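Local atomic coordinates of acetyl-CoA acetyltransferase (Mycobacterium smegmatis, PDB entry 4EGV), a protein that probably acts as an acyltransferase, and is a monomeric member of the thiolase-like superfamily. Residues Val137-Ser142 and Leu275-Val280. Numbering follows the deposited sequence.
Sequences VLIFGS and LLMMSV
Leu-138, which reaches across to Leu-275 and Leu-276, sets its CG in plane with the Phe-140 ring, at the ring's edge. Pro-94 and Val-97 of helix 93-101 also touch Phe-140, whose side chain leads away from strand 271-279. In Leu-138, CG lies anti to the backbone N, and chi2 of 61° tips CD1 toward the partner strand: it lies 3.3 Å from Leu-275 O and 4.2 Å from Leu-276 CB. Leu-276 answers by placing its own CD1 near Val-137 O.

Two pairs of reciprocal backbone bonds establish the antiparallel register. Val-137 N donates to Met-277 O at 3.0 Å, and Met-277 N returns a bond to Val-137 O at 3.1 Å. Two residues on, Ile-139 N meets Leu-275 O at 3.0 Å, while Leu-275 N closes on Ile-139 O at 2.8 Å with a more bent N-H...O angle of 154°. Leu-138 and Leu-276 form the non-hydrogen-bonded pair between them.

On the other face, the terminal CE of selenomethionine Met-277, brought round by a bend at chi3, meets Ile-139 CD1 at 3.6 Å. Ile-129 of helix 117-130 packs on Val-137 and Met-277 here; Ala-50 and Leu-54 of helix 42-56 pack on Leu-138 and Leu-276 on the reverse face.

The N-to-C directions of the two short strand segments differ by 161°, close to antiparallel, and strand 271-279 is antiparallel to both its sheet neighbours, 136-143 and 20-29. Strand order 107-110, 70-73, 136-143, 271-279, 20-29, with helices on both faces, is the 3-2-4-5-1 arrangement of one half of the thiolase fold.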
loop_
_atom_site.group_PDB
_atom_site.type_symbol
_atom_site.label_atom_id
_atom_site.label_comp_id
_atom_site.label_asym_id
_atom_site.label_seq_id
_atom_site.Cartn_x
_atom_site.Cartn_y
_atom_site.Cartn_z
ATOM N N VAL A 137 23.547 3.181 0.187
ATOM C CA VAL A 137 22.559 2.529 0.991
ATOM C C VAL A 137 21.950 1.368 0.225
ATOM O O VAL A 137 21.703 1.458 -0.948
ATOM C CB VAL A 137 21.450 3.541 1.399
ATOM C CG1 VAL A 137 20.297 2.863 2.197
ATOM C CG2 VAL A 137 22.045 4.710 2.170
ATOM N N LEU A 138 21.719 0.270 0.920
ATOM C CA LEU A 138 20.985 -0.876 0.385
ATOM C C LEU A 138 19.701 -1.127 1.168
ATOM O O LEU A 138 19.712 -1.269 2.363
ATOM C CB LEU A 138 21.851 -2.158 0.362
ATOM C CG LEU A 138 21.220 -3.390 -0.306
ATOM C CD1 LEU A 138 20.922 -3.099 -1.790
ATOM C CD2 LEU A 138 22.067 -4.624 -0.182
ATOM N N ILE A 139 18.589 -1.173 0.453
ATOM C CA ILE A 139 17.293 -1.469 1.006
ATOM C C ILE A 139 16.816 -2.845 0.510
ATOM O O ILE A 139 17.084 -3.222 -0.621
ATOM C CB ILE A 139 16.356 -0.343 0.590
ATOM C CG1 ILE A 139 16.702 0.925 1.359
ATOM C CG2 ILE A 139 14.882 -0.667 0.819
ATOM C CD1 ILE A 139 16.148 2.185 0.697
ATOM N N PHE A 140 16.157 -3.622 1.350
ATOM C CA PHE A 140 15.717 -4.933 0.910
ATOM C C PHE A 140 14.567 -5.422 1.770
ATOM O O PHE A 140 14.296 -4.872 2.834
ATOM C CB PHE A 140 16.870 -5.961 0.877
ATOM C CG PHE A 140 17.719 -5.952 2.111
ATOM C CD1 PHE A 140 17.253 -6.488 3.302
ATOM C CD2 PHE A 140 18.971 -5.353 2.092
ATOM C CE1 PHE A 140 18.020 -6.456 4.457
ATOM C CE2 PHE A 140 19.767 -5.302 3.281
ATOM C CZ PHE A 140 19.270 -5.867 4.452
ATOM N N GLY A 141 13.858 -6.438 1.288
ATOM C CA GLY A 141 12.784 -7.037 2.049
ATOM C C GLY A 141 12.462 -8.367 1.435
ATOM O O GLY A 141 12.921 -8.621 0.361
ATOM N N SER A 142 11.668 -9.205 2.092
ATOM C CA SER A 142 11.352 -10.558 1.599
ATOM C C SER A 142 10.217 -11.200 2.365
ATOM O O SER A 142 9.831 -10.740 3.429
ATOM C CB SER A 142 12.574 -11.503 1.622
ATOM O OG SER A 142 13.173 -11.569 2.899
ATOM N N LEU A 275 16.824 -2.508 -3.302
ATOM C CA LEU A 275 17.191 -1.286 -4.014
ATOM C C LEU A 275 18.556 -0.744 -3.612
ATOM O O LEU A 275 18.854 -0.577 -2.463
ATOM C CB LEU A 275 16.127 -0.178 -3.823
ATOM C CG LEU A 275 14.639 -0.543 -3.961
ATOM C CD1 LEU A 275 13.735 0.496 -3.325
ATOM C CD2 LEU A 275 14.263 -0.803 -5.407
ATOM N N LEU A 276 19.378 -0.447 -4.585
ATOM C CA LEU A 276 20.656 0.137 -4.330
ATOM C C LEU A 276 20.669 1.600 -4.726
ATOM O O LEU A 276 20.384 1.942 -5.836
ATOM C CB LEU A 276 21.712 -0.654 -5.080
ATOM C CG LEU A 276 23.211 -0.366 -4.930
ATOM C CD1 LEU A 276 23.770 -0.450 -3.464
ATOM C CD2 LEU A 276 23.925 -1.278 -5.907
HETATM N N MSE A 277 21.026 2.456 -3.786
HETATM C CA MSE A 277 20.919 3.889 -3.922
HETATM C C MSE A 277 22.200 4.546 -3.478
HETATM O O MSE A 277 22.875 4.064 -2.580
HETATM C CB MSE A 277 19.810 4.351 -3.029
HETATM C CG MSE A 277 19.293 5.753 -3.311
HETATM SE SE MSE A 277 17.808 6.251 -2.068
HETATM C CE MSE A 277 17.006 4.486 -1.890
HETATM N N MSE A 278 22.521 5.670 -4.094
HETATM C CA MSE A 278 23.831 6.302 -3.946
HETATM C C MSE A 278 23.761 7.790 -4.243
HETATM O O MSE A 278 22.848 8.253 -4.896
HETATM C CB MSE A 278 24.791 5.721 -4.985
HETATM C CG MSE A 278 25.716 4.652 -4.571
HETATM SE SE MSE A 278 26.666 3.921 -6.152
HETATM C CE MSE A 278 25.811 5.046 -7.441
ATOM N N SER A 279 24.781 8.519 -3.806
ATOM C CA SER A 279 25.050 9.849 -4.291
ATOM C C SER A 279 25.627 9.713 -5.671
ATOM O O SER A 279 26.328 8.781 -5.967
ATOM C CB SER A 279 26.008 10.588 -3.362
ATOM O OG SER A 279 27.236 9.930 -3.237
ATOM N N VAL A 280 25.306 10.655 -6.526
ATOM C CA VAL A 280 25.880 10.758 -7.857
ATOM C C VAL A 280 27.439 10.728 -7.850
ATOM O O VAL A 280 28.070 10.171 -8.743
ATOM C CB VAL A 280 25.202 11.988 -8.557
ATOM C CG1 VAL A 280 26.115 12.827 -9.416
ATOM C CG2 VAL A 280 23.936 11.559 -9.261
#